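Local coordinates for COG0778: Nitroreductase (Streptococcus pneumoniae, PDB 2B67), which binds flavin mononucleotide and probably catalyses NAD(P)H-dependent reductions through that flavin, at residues N10-A15 / A145-G150; L137-L142 / L178-G183; T31-A36 / F50-E55. All coordinates share one frame; numbering follows the deposited sequence.

Overall arrangement
All three contacts pack helices of one alpha-beta sandwich subunit, and two of them share helix 124-148. The centre of contact 1 lies about 15 Å from the centre of the chain. It sets the end of that helix against K12 and R13, beside the FMN phosphate. It is buried at T147 and R13 and exposed at K12, and mixes apolar touches with a lysine-water-aspartate link. Contact 2, centred about 5 Å from the chain centre, seats the middle of the same helix on strand 174-183 and is wholly apolar. Contact 3 is also buried and apolar. It places helix 26-36 on strand 48-53, outermost within the chain, with an aromatic ring as its platform. Contacts 2 and 3 meet through N141 and A36. All three touch the second subunit.

Contact 1 (N10-A15 / A145-G150); sequences NKKRHA and ALTDQG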
ATOM      1  N   ASN A  10      -2.232 -14.621   4.075  1.00 22.32           N
ATOM      2  CA  ASN A  10      -2.434 -13.502   4.992  1.00 22.69           C
ATOM      3  C   ASN A  10      -2.382 -13.904   6.447  1.00 23.56           C
ATOM      4  O   ASN A  10      -1.844 -13.188   7.270  1.00 23.53           O
ATOM      5  CB  ASN A  10      -3.750 -12.792   4.691  1.00 21.53           C
ATOM      6  CG  ASN A  10      -3.550 -11.570   3.808  1.00 22.14           C
ATOM      7  OD1 ASN A  10      -3.259 -10.462   4.285  1.00 20.78           O
ATOM      8  ND2 ASN A  10      -3.672 -11.774   2.524  1.00 20.73           N
ATOM      9  N   LYS A  11      -2.919 -15.079   6.753  1.00 25.52           N
ATOM     10  CA  LYS A  11      -2.938 -15.558   8.131  1.00 27.25           C
ATOM     11  C   LYS A  11      -1.540 -15.939   8.605  1.00 27.03           C
ATOM     12  O   LYS A  11      -1.276 -15.964   9.799  1.00 27.72           O
ATOM     13  CB  LYS A  11      -3.930 -16.708   8.309  1.00 27.98           C
ATOM     14  CG  LYS A  11      -5.373 -16.265   8.562  1.00 30.35           C
ATOM     15  CD  LYS A  11      -6.130 -17.372   9.317  1.00 35.87           C
ATOM     16  CE  LYS A  11      -7.507 -17.673   8.728  1.00 37.61           C
ATOM     17  NZ  LYS A  11      -7.662 -19.155   8.542  1.00 40.29           N
ATOM     18  N   LYS A  12      -0.629 -16.195   7.676  1.00 26.71           N
ATOM     19  CA  LYS A  12       0.735 -16.405   8.123  1.00 26.77           C
ATOM     20  C   LYS A  12       1.692 -15.216   8.084  1.00 25.80           C
ATOM     21  O   LYS A  12       2.826 -15.365   8.508  1.00 24.88           O
ATOM     22  CB  LYS A  12       1.353 -17.663   7.525  1.00 27.65           C
ATOM     23  CG  LYS A  12       1.338 -17.749   6.068  1.00 30.54           C
ATOM     24  CD  LYS A  12       1.263 -19.248   5.702  1.00 34.62           C
ATOM     25  CE  LYS A  12       2.109 -19.532   4.487  1.00 35.86           C
ATOM     26  NZ  LYS A  12       1.503 -20.658   3.757  1.00 40.76           N
ATOM     27  N   ARG A  13       1.247 -14.055   7.596  1.00 24.43           N
ATOM     28  CA  ARG A  13       2.057 -12.844   7.692  1.00 23.47           C
ATOM     29  C   ARG A  13       1.900 -12.284   9.112  1.00 23.62           C
ATOM     30  O   ARG A  13       0.794 -12.069   9.571  1.00 23.39           O
ATOM     31  CB  ARG A  13       1.653 -11.800   6.644  1.00 22.71           C
ATOM     32  CG  ARG A  13       2.595 -10.590   6.600  1.00 22.77           C
ATOM     33  CD  ARG A  13       1.890  -9.257   6.475  1.00 21.97           C
ATOM     34  NE  ARG A  13       0.651  -9.137   7.254  1.00 20.43           N
ATOM     35  CZ  ARG A  13       0.552  -8.668   8.493  1.00 21.06           C
ATOM     36  NH1 ARG A  13       1.619  -8.274   9.170  1.00 19.39           N
ATOM     37  NH2 ARG A  13      -0.644  -8.583   9.067  1.00 20.37           N
ATOM     38  N   HIS A  14       3.005 -12.063   9.807  1.00 23.68           N
ATOM     39  CA  HIS A  14       2.957 -11.442  11.123  1.00 24.37           C
ATOM     40  C   HIS A  14       4.012 -10.342  11.179  1.00 23.55           C
ATOM     41  O   HIS A  14       4.966 -10.357  10.402  1.00 23.46           O
ATOM     42  CB  HIS A  14       3.186 -12.493  12.234  1.00 24.43           C
ATOM     43  CG  HIS A  14       2.098 -13.531  12.314  1.00 28.26           C
ATOM     44  ND1 HIS A  14       2.265 -14.832  11.878  1.00 30.26           N
ATOM     45  CD2 HIS A  14       0.822 -13.454  12.775  1.00 31.31           C
ATOM     46  CE1 HIS A  14       1.140 -15.506  12.058  1.00 30.87           C
ATOM     47  NE2 HIS A  14       0.248 -14.694  12.601  1.00 31.39           N
ATOM     48  N   ALA A  15       3.837  -9.389  12.087  1.00 22.49           N
ATOM     49  CA  ALA A  15       4.863  -8.399  12.360  1.00 22.05           C
ATOM     50  C   ALA A  15       5.967  -9.107  13.138  1.00 21.57           C
ATOM     51  O   ALA A  15       5.812  -9.387  14.326  1.00 22.81           O
ATOM     52  CB  ALA A  15       4.292  -7.238  13.176  1.00 21.86           C
ATOM     53  N   ALA A 145       5.029 -11.426  -0.602  1.00 12.65           N
ATOM     54  CA  ALA A 145       5.968 -12.231  -1.376  1.00 13.47           C
ATOM     55  C   ALA A 145       7.015 -12.919  -0.475  1.00 12.87           C
ATOM     56  O   ALA A 145       7.345 -14.076  -0.681  1.00 14.38           O
ATOM     57  CB  ALA A 145       6.628 -11.405  -2.529  1.00 11.69           C
ATOM     58  N   LEU A 146       7.522 -12.210   0.527  1.00 13.44           N
ATOM     59  CA  LEU A 146       8.461 -12.774   1.516  1.00 13.41           C
ATOM     60  C   LEU A 146       7.814 -13.908   2.304  1.00 14.61           C
ATOM     61  O   LEU A 146       8.408 -15.013   2.478  1.00 14.14           O
ATOM     62  CB  LEU A 146       8.935 -11.669   2.483  1.00 12.94           C
ATOM     63  CG  LEU A 146       9.933 -10.665   1.859  1.00 14.07           C
ATOM     64  CD1 LEU A 146      10.225  -9.445   2.758  1.00 13.22           C
ATOM     65  CD2 LEU A 146      11.231 -11.354   1.426  1.00 11.97           C
ATOM     66  N   THR A 147       6.593 -13.627   2.770  1.00 15.16           N
ATOM     67  CA  THR A 147       5.782 -14.573   3.521  1.00 15.66           C
ATOM     68  C   THR A 147       5.578 -15.829   2.706  1.00 17.03           C
ATOM     69  O   THR A 147       5.757 -16.924   3.222  1.00 16.33           O
ATOM     70  CB  THR A 147       4.402 -13.987   3.899  1.00 15.62           C
ATOM     71  OG1 THR A 147       4.574 -12.821   4.721  1.00 15.12           O
ATOM     72  CG2 THR A 147       3.549 -15.034   4.654  1.00 15.69           C
ATOM     73  N   ASP A 148       5.180 -15.669   1.443  1.00 17.61           N
ATOM     74  CA  ASP A 148       5.058 -16.811   0.531  1.00 19.52           C
ATOM     75  C   ASP A 148       6.308 -17.696   0.414  1.00 20.16           C
ATOM     76  O   ASP A 148       6.207 -18.870   0.097  1.00 20.24           O
ATOM     77  CB  ASP A 148       4.674 -16.353  -0.877  1.00 19.59           C
ATOM     78  CG  ASP A 148       4.148 -17.502  -1.733  1.00 22.13           C
ATOM     79  OD1 ASP A 148       4.748 -17.782  -2.794  1.00 24.96           O
ATOM     80  OD2 ASP A 148       3.151 -18.133  -1.315  1.00 25.17           O
ATOM     81  N   GLN A 149       7.484 -17.116   0.622  1.00 20.48           N
ATOM     82  CA  GLN A 149       8.691 -17.891   0.603  1.00 21.10           C
ATOM     83  C   GLN A 149       9.085 -18.375   1.977  1.00 19.98           C
ATOM     84  O   GLN A 149      10.152 -18.929   2.124  1.00 20.53           O
ATOM     85  CB  GLN A 149       9.846 -17.087   0.058  1.00 21.14           C
ATOM     86  CG  GLN A 149       9.673 -16.548  -1.326  1.00 25.48           C
ATOM     87  CD  GLN A 149      11.013 -16.085  -1.881  1.00 31.34           C
ATOM     88  OE1 GLN A 149      12.034 -16.728  -1.618  1.00 34.89           O
ATOM     89  NE2 GLN A 149      11.021 -14.995  -2.658  1.00 30.62           N
ATOM     90  N   GLY A 150       8.246 -18.162   2.983  1.00 19.84           N
ATOM     91  CA  GLY A 150       8.552 -18.633   4.352  1.00 19.56           C
ATOM     92  C   GLY A 150       9.443 -17.673   5.135  1.00 19.03           C
ATOM     93  O   GLY A 150      10.046 -18.060   6.151  1.00 19.04           O
TER
HETATM   94  O   HOH W   1       2.623 -20.001   1.412  1.00 47.52           O
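T147 points toward segment 10-15 and slots against K12 and R13. Its two branches divide the work. The methyl CG2 lies 3.8 Å from CG of K12. The hydroxyl OG1 lies 3.5 Å from CG of R13, a plain packing touch. That hydroxyl is hydrogen-bonded instead to the carbonyl O of V143, one turn back in its own helix. Both neighbours pass T147 at a slant. The K12 side chain leaves with CG between its backbone N and carbonyl carbon (chi1 55°), which lays CG against the threonine methyl. K12 is exposed, and its NZ stands 5.9 Å from OD2 of D148. A water bridges the gap. It accepts from NZ of K12 at 2.7 Å and donates weakly to OD2 of D148. R13 touches T147 with its CB and CG, then bends at chi2 and chi3 and carries its guanidinium away. NH1 forms a salt bridge to the FMN phosphate, and NH2 hydrogen-bonds to the carbonyl O of L38 of the second subunit. Helix 124-148 closes here in a Schellman motif with G150 at C-prime. R13, and the backbone N of A15, which hydrogen-bonds FMN O2P, place this contact at the FMN phosphate site of a nitroreductase-family dimer.

Contact 2 (L137-L142 / L178-G183); sequences LVAMNL and LLITVG
A139 presses its methyl onto L178, and this is the tight end of the contact. CB of A139 lies 3.5 Å from CD1 of L178. L178 points toward the helix with CG anti to its carbonyl carbon (chi1 -72°), and one of its two end methyls does the touching. The nearest CA pair is A139 and I180, 8.3 Å apart, which suits the short alanine side chain. The rest is looser. CD1 of I180 stays 4.5 Å from CB of A139. Farther along, CD2 of L142 meets CG1 of I180 at 4.1 Å, the two side chains crossing at a slant. Segment 137-142 runs almost parallel to segment 178-183, at 3° and 10.9 Å between axes. This is helix-on-sheet packing in the alpha-beta sandwich, with helix 124-148 laid on an inner strand of the antiparallel sheet. Every touching residue is buried, so the loose side faces more protein and not solvent. I33 and A36 of helix 26-36 pack on L142, while I155 of strand 152-156 adjoins both L178 and I180. On the helix, L137 touches FMN, and A139 also packs on L137 of the second subunit.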
ATOM      1  N   LEU A 137       1.269   0.458  -1.489  1.00 12.19           N
ATOM      2  CA  LEU A 137       0.933  -0.616  -2.429  1.00 12.31           C
ATOM      3  C   LEU A 137       2.050  -1.658  -2.556  1.00 13.35           C
ATOM      4  O   LEU A 137       1.805  -2.845  -2.358  1.00 13.05           O
ATOM      5  CB  LEU A 137       0.594  -0.050  -3.810  1.00 12.80           C
ATOM      6  CG  LEU A 137      -0.692   0.771  -3.929  1.00 12.32           C
ATOM      7  CD1 LEU A 137      -0.685   1.469  -5.289  1.00 11.97           C
ATOM      8  CD2 LEU A 137      -1.911  -0.154  -3.775  1.00 13.30           C
ATOM      9  N   VAL A 138       3.278  -1.213  -2.885  1.00 13.06           N
ATOM     10  CA  VAL A 138       4.345  -2.155  -3.125  1.00 11.98           C
ATOM     11  C   VAL A 138       4.843  -2.777  -1.799  1.00 13.00           C
ATOM     12  O   VAL A 138       5.276  -3.923  -1.804  1.00 11.85           O
ATOM     13  CB  VAL A 138       5.530  -1.564  -4.012  1.00 12.23           C
ATOM     14  CG1 VAL A 138       6.425  -0.620  -3.212  1.00 10.88           C
ATOM     15  CG2 VAL A 138       6.373  -2.695  -4.668  1.00 11.23           C
ATOM     16  N   ALA A 139       4.832  -2.018  -0.690  1.00 11.68           N
ATOM     17  CA  ALA A 139       5.323  -2.570   0.546  1.00 12.79           C
ATOM     18  C   ALA A 139       4.508  -3.810   0.935  1.00 12.67           C
ATOM     19  O   ALA A 139       5.071  -4.815   1.338  1.00 12.81           O
ATOM     20  CB  ALA A 139       5.280  -1.550   1.645  1.00 11.60           C
HETATM   21  N   MSE A 140       3.184  -3.712   0.822  1.00 13.33           N
HETATM   22  CA  MSE A 140       2.256  -4.847   1.036  1.00 13.80           C
HETATM   23  C   MSE A 140       2.573  -6.088   0.162  1.00 13.76           C
HETATM   24  O   MSE A 140       2.632  -7.222   0.660  1.00 12.28           O
HETATM   25  CB  MSE A 140       0.818  -4.412   0.762  1.00 13.41           C
HETATM   26  CG  MSE A 140      -0.234  -5.521   0.985  1.00 16.83           C
HETATM   27 SE   MSE A 140      -0.608  -5.662   2.906  0.80 23.00          SE
HETATM   28  CE  MSE A 140       0.498  -7.168   3.436  1.00 17.05           C
ATOM     29  N   ASN A 141       2.805  -5.845  -1.122  1.00 13.01           N
ATOM     30  CA  ASN A 141       3.072  -6.933  -2.079  1.00 13.65           C
ATOM     31  C   ASN A 141       4.401  -7.619  -1.689  1.00 13.00           C
ATOM     32  O   ASN A 141       4.504  -8.849  -1.707  1.00 11.83           O
ATOM     33  CB  ASN A 141       3.103  -6.389  -3.522  1.00 12.83           C
ATOM     34  CG  ASN A 141       2.515  -7.377  -4.545  1.00 16.80           C
ATOM     35  OD1 ASN A 141       1.718  -8.251  -4.201  1.00 20.98           O
ATOM     36  ND2 ASN A 141       2.895  -7.225  -5.802  1.00 17.90           N
ATOM     37  N   LEU A 142       5.364  -6.800  -1.259  1.00 12.77           N
ATOM     38  CA  LEU A 142       6.698  -7.286  -0.828  1.00 13.44           C
ATOM     39  C   LEU A 142       6.646  -8.187   0.412  1.00 12.61           C
ATOM     40  O   LEU A 142       7.263  -9.262   0.430  1.00 12.00           O
ATOM     41  CB  LEU A 142       7.629  -6.110  -0.550  1.00 13.37           C
ATOM     42  CG  LEU A 142       8.993  -6.459   0.068  1.00 15.31           C
ATOM     43  CD1 LEU A 142       9.751  -7.426  -0.858  1.00 14.69           C
ATOM     44  CD2 LEU A 142       9.806  -5.174   0.357  1.00 15.53           C
ATOM     45  N   LEU A 178       9.986   3.739   4.393  1.00 14.84           N
ATOM     46  CA  LEU A 178       9.784   2.593   5.318  1.00 14.92           C
ATOM     47  C   LEU A 178      11.067   1.785   5.384  1.00 14.60           C
ATOM     48  O   LEU A 178      11.794   1.683   4.381  1.00 14.17           O
ATOM     49  CB  LEU A 178       8.722   1.615   4.730  1.00 15.03           C
ATOM     50  CG  LEU A 178       7.232   1.941   4.679  1.00 16.18           C
ATOM     51  CD1 LEU A 178       6.436   0.815   3.989  1.00 17.87           C
ATOM     52  CD2 LEU A 178       6.661   2.233   6.092  1.00 15.94           C
ATOM     53  N   LEU A 179      11.301   1.155   6.533  1.00 14.53           N
ATOM     54  CA  LEU A 179      12.313   0.109   6.650  1.00 15.05           C
ATOM     55  C   LEU A 179      11.555  -1.201   6.829  1.00 14.83           C
ATOM     56  O   LEU A 179      10.655  -1.287   7.655  1.00 15.55           O
ATOM     57  CB  LEU A 179      13.263   0.339   7.858  1.00 14.91           C
ATOM     58  CG  LEU A 179      13.998   1.687   7.954  1.00 16.88           C
ATOM     59  CD1 LEU A 179      14.982   1.681   9.149  1.00 15.59           C
ATOM     60  CD2 LEU A 179      14.746   2.050   6.627  1.00 12.05           C
ATOM     61  N   ILE A 180      11.922  -2.209   6.059  1.00 13.92           N
ATOM     62  CA  ILE A 180      11.309  -3.526   6.144  1.00 13.80           C
ATOM     63  C   ILE A 180      12.397  -4.459   6.595  1.00 13.66           C
ATOM     64  O   ILE A 180      13.306  -4.761   5.800  1.00 12.92           O
ATOM     65  CB  ILE A 180      10.864  -4.087   4.758  1.00 13.30           C
ATOM     66  CG1 ILE A 180      10.292  -3.003   3.833  1.00 17.48           C
ATOM     67  CG2 ILE A 180       9.964  -5.309   4.954  1.00 14.43           C
ATOM     68  CD1 ILE A 180       8.902  -2.782   3.930  1.00 17.28           C
ATOM     69  N   THR A 181      12.316  -4.929   7.833  1.00 13.55           N
ATOM     70  CA  THR A 181      13.266  -5.938   8.291  1.00 14.07           C
ATOM     71  C   THR A 181      12.910  -7.293   7.715  1.00 14.69           C
ATOM     72  O   THR A 181      11.738  -7.609   7.533  1.00 13.68           O
ATOM     73  CB  THR A 181      13.307  -6.036   9.806  1.00 13.92           C
ATOM     74  OG1 THR A 181      11.970  -6.219  10.304  1.00 16.81           O
ATOM     75  CG2 THR A 181      13.966  -4.727  10.402  1.00 10.36           C
ATOM     76  N   VAL A 182      13.929  -8.095   7.432  1.00 15.40           N
ATOM     77  CA  VAL A 182      13.709  -9.382   6.760  1.00 14.99           C
ATOM     78  C   VAL A 182      14.483 -10.473   7.465  1.00 16.16           C
ATOM     79  O   VAL A 182      15.673 -10.317   7.747  1.00 15.50           O
ATOM     80  CB  VAL A 182      14.073  -9.321   5.268  1.00 14.61           C
ATOM     81  CG1 VAL A 182      13.672 -10.636   4.590  1.00 13.99           C
ATOM     82  CG2 VAL A 182      13.306  -8.142   4.590  1.00 12.17           C
ATOM     83  N   GLY A 183      13.791 -11.549   7.803  1.00 16.43           N
ATOM     84  CA  GLY A 183      14.445 -12.659   8.462  1.00 18.09           C
ATOM     85  C   GLY A 183      13.481 -13.739   8.844  1.00 19.41           C
ATOM     86  O   GLY A 183      12.259 -13.587   8.745  1.00 18.62           O
TER

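Contact 3 (T31-A36 / F50-E55); sequences TAIEIA and FVVVRE
Helix 26-36 packs here on strand 48-53, an outermost strand of the subunit's antiparallel sheet, and I33 carries the contact. Its two branches meet different strand residues. The branch methyl CG2 sits over one face of the F50 ring in a CH-pi contact. CG2 of I33 is 4.0 Å from the centroid of the F50 ring. It stands 16° off the ring normal, shifted toward the rim. The closest ring atom is CG of F50, 3.8 Å from CG2 of I33. The other branch runs out extended (chi2 173°) and brings CD1 within 3.7 Å of CG2 of V52. The same CD1 also lies 3.9 Å from CB of F50. One isoleucine therefore spans two strand residues, F50 and V52, that point to the same side of the sheet. V51, between them, points away from the helix. The I33 side chain runs alongside F50 and V52, heading the opposite way to both. The F50 ring has other company within the subunit, including V138 of helix 124-148, I79 and L81 of the next strand, and the ring of W48. I200 of the second subunit packs on both I33 and F50. Residues 50-52 also pair in parallel with a strand of that subunit, so the sheet continues across the interface. This is the apolar helix-on-sheet packing of an alpha-beta sandwich, set at the dimer interface of a nitroreductase-family subunit.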
ATOM      1  N   THR A  31      13.998 -12.262  -5.715  1.00 18.96           N
ATOM      2  CA  THR A  31      12.731 -12.784  -6.232  1.00 19.44           C
ATOM      3  C   THR A  31      11.521 -12.060  -5.612  1.00 18.72           C
ATOM      4  O   THR A  31      10.587 -11.683  -6.326  1.00 17.71           O
ATOM      5  CB  THR A  31      12.605 -14.287  -5.977  1.00 20.35           C
ATOM      6  OG1 THR A  31      13.641 -14.968  -6.703  1.00 22.64           O
ATOM      7  CG2 THR A  31      11.241 -14.792  -6.400  1.00 21.41           C
ATOM      8  N   ALA A  32      11.533 -11.907  -4.280  1.00 17.42           N
ATOM      9  CA  ALA A  32      10.407 -11.288  -3.580  1.00 16.00           C
ATOM     10  C   ALA A  32      10.186  -9.866  -4.117  1.00 15.56           C
ATOM     11  O   ALA A  32       9.047  -9.418  -4.282  1.00 15.06           O
ATOM     12  CB  ALA A  32      10.664 -11.275  -2.075  1.00 15.24           C
ATOM     13  N   ILE A  33      11.286  -9.182  -4.420  1.00 14.87           N
ATOM     14  CA  ILE A  33      11.213  -7.820  -4.900  1.00 15.34           C
ATOM     15  C   ILE A  33      10.703  -7.814  -6.327  1.00 16.14           C
ATOM     16  O   ILE A  33       9.911  -6.947  -6.698  1.00 15.67           O
ATOM     17  CB  ILE A  33      12.550  -7.039  -4.709  1.00 14.74           C
ATOM     18  CG1 ILE A  33      12.851  -6.844  -3.214  1.00 15.37           C
ATOM     19  CG2 ILE A  33      12.517  -5.684  -5.457  1.00 14.95           C
ATOM     20  CD1 ILE A  33      14.235  -6.229  -2.951  1.00 14.97           C
ATOM     21  N   GLU A  34      11.117  -8.802  -7.118  1.00 16.99           N
ATOM     22  CA  GLU A  34      10.598  -8.919  -8.472  1.00 18.78           C
ATOM     23  C   GLU A  34       9.098  -9.237  -8.506  1.00 18.88           C
ATOM     24  O   GLU A  34       8.349  -8.693  -9.348  1.00 19.50           O
ATOM     25  CB  GLU A  34      11.414  -9.902  -9.310  1.00 18.81           C
ATOM     26  CG  GLU A  34      11.044  -9.878 -10.791  1.00 23.14           C
ATOM     27  CD  GLU A  34      11.885 -10.833 -11.613  1.00 27.51           C
ATOM     28  OE1 GLU A  34      12.175 -11.949 -11.123  1.00 32.44           O
ATOM     29  OE2 GLU A  34      12.277 -10.468 -12.737  1.00 31.06           O
ATOM     30  N   ILE A  35       8.631 -10.088  -7.601  1.00 17.96           N
ATOM     31  CA  ILE A  35       7.162 -10.283  -7.496  1.00 16.94           C
ATOM     32  C   ILE A  35       6.442  -8.999  -7.005  1.00 15.83           C
ATOM     33  O   ILE A  35       5.398  -8.622  -7.548  1.00 16.05           O
ATOM     34  CB  ILE A  35       6.781 -11.513  -6.589  1.00 17.41           C
ATOM     35  CG1 ILE A  35       7.231 -12.830  -7.245  1.00 18.36           C
ATOM     36  CG2 ILE A  35       5.274 -11.597  -6.357  1.00 17.19           C
ATOM     37  CD1 ILE A  35       7.151 -14.025  -6.276  1.00 16.83           C
ATOM     38  N   ALA A  36       7.009  -8.338  -5.988  1.00 14.04           N
ATOM     39  CA  ALA A  36       6.389  -7.187  -5.356  1.00 13.27           C
ATOM     40  C   ALA A  36       6.142  -6.050  -6.366  1.00 13.80           C
ATOM     41  O   ALA A  36       5.083  -5.434  -6.345  1.00 13.32           O
ATOM     42  CB  ALA A  36       7.250  -6.664  -4.176  1.00 12.68           C
ATOM     43  N   PHE A  50      14.389   0.026  -4.060  1.00 11.21           N
ATOM     44  CA  PHE A  50      14.617  -0.927  -2.957  1.00 11.45           C
ATOM     45  C   PHE A  50      16.102  -0.993  -2.610  1.00 11.94           C
ATOM     46  O   PHE A  50      16.958  -1.403  -3.433  1.00 12.38           O
ATOM     47  CB  PHE A  50      14.086  -2.316  -3.336  1.00 11.16           C
ATOM     48  CG  PHE A  50      12.600  -2.353  -3.563  1.00 12.70           C
ATOM     49  CD1 PHE A  50      12.049  -1.885  -4.767  1.00 12.46           C
ATOM     50  CD2 PHE A  50      11.747  -2.831  -2.555  1.00 12.85           C
ATOM     51  CE1 PHE A  50      10.655  -1.891  -4.962  1.00 16.32           C
ATOM     52  CE2 PHE A  50      10.378  -2.881  -2.744  1.00 16.52           C
ATOM     53  CZ  PHE A  50       9.820  -2.407  -3.936  1.00 16.39           C
ATOM     54  N   VAL A  51      16.428  -0.568  -1.402  1.00 11.74           N
ATOM     55  CA  VAL A  51      17.812  -0.616  -0.972  1.00 11.86           C
ATOM     56  C   VAL A  51      17.985  -1.806  -0.019  1.00 13.00           C
ATOM     57  O   VAL A  51      17.520  -1.764   1.124  1.00 12.35           O
ATOM     58  CB  VAL A  51      18.276   0.733  -0.355  1.00 11.63           C
ATOM     59  CG1 VAL A  51      19.737   0.635   0.036  1.00 10.53           C
ATOM     60  CG2 VAL A  51      18.089   1.891  -1.377  1.00 11.42           C
ATOM     61  N   VAL A  52      18.614  -2.877  -0.522  1.00 12.49           N
ATOM     62  CA  VAL A  52      18.836  -4.085   0.261  1.00 13.75           C
ATOM     63  C   VAL A  52      20.092  -3.958   1.137  1.00 14.06           C
ATOM     64  O   VAL A  52      21.231  -3.962   0.644  1.00 15.45           O
ATOM     65  CB  VAL A  52      18.884  -5.333  -0.647  1.00 12.46           C
ATOM     66  CG1 VAL A  52      19.132  -6.572   0.148  1.00 14.66           C
ATOM     67  CG2 VAL A  52      17.576  -5.447  -1.441  1.00 12.90           C
ATOM     68  N   VAL A  53      19.879  -3.849   2.431  1.00 14.15           N
ATOM     69  CA  VAL A  53      20.980  -3.564   3.341  1.00 14.74           C
ATOM     70  C   VAL A  53      21.469  -4.845   3.996  1.00 15.71           C
ATOM     71  O   VAL A  53      20.729  -5.486   4.763  1.00 15.18           O
ATOM     72  CB  VAL A  53      20.585  -2.511   4.384  1.00 13.72           C
ATOM     73  CG1 VAL A  53      21.764  -2.172   5.314  1.00 14.52           C
ATOM     74  CG2 VAL A  53      20.066  -1.238   3.643  1.00 14.19           C
ATOM     75  N   ARG A  54      22.719  -5.192   3.678  1.00 16.27           N
ATOM     76  CA  ARG A  54      23.391  -6.368   4.222  1.00 19.53           C
ATOM     77  C   ARG A  54      24.706  -5.964   4.881  1.00 20.77           C
ATOM     78  O   ARG A  54      25.222  -6.690   5.713  1.00 22.39           O
ATOM     79  CB  ARG A  54      23.691  -7.412   3.122  1.00 18.72           C
ATOM     80  CG  ARG A  54      22.499  -8.231   2.740  1.00 20.84           C
ATOM     81  CD  ARG A  54      22.842  -9.312   1.662  1.00 20.96           C
ATOM     82  NE  ARG A  54      21.609  -9.963   1.190  1.00 23.96           N
ATOM     83  CZ  ARG A  54      21.006 -11.011   1.778  1.00 24.68           C
ATOM     84  NH1 ARG A  54      19.891 -11.473   1.242  1.00 24.91           N
ATOM     85  NH2 ARG A  54      21.493 -11.593   2.885  1.00 17.60           N
ATOM     86  N   GLU A  55      25.247  -4.822   4.479  1.00 21.68           N
ATOM     87  CA  GLU A  55      26.498  -4.344   5.019  1.00 23.80           C
ATOM     88  C   GLU A  55      26.361  -3.210   6.025  1.00 22.93           C
ATOM     89  O   GLU A  55      27.096  -3.211   7.003  1.00 23.82           O
ATOM     90  CB  GLU A  55      27.485  -3.953   3.912  1.00 24.79           C
ATOM     91  CG  GLU A  55      28.627  -4.940   3.786  1.00 30.75           C
ATOM     92  CD  GLU A  55      28.388  -5.960   2.701  1.00 38.16           C
ATOM     93  OE1 GLU A  55      27.999  -7.113   3.031  1.00 38.80           O
ATOM     94  OE2 GLU A  55      28.587  -5.591   1.510  1.00 42.05           O
TER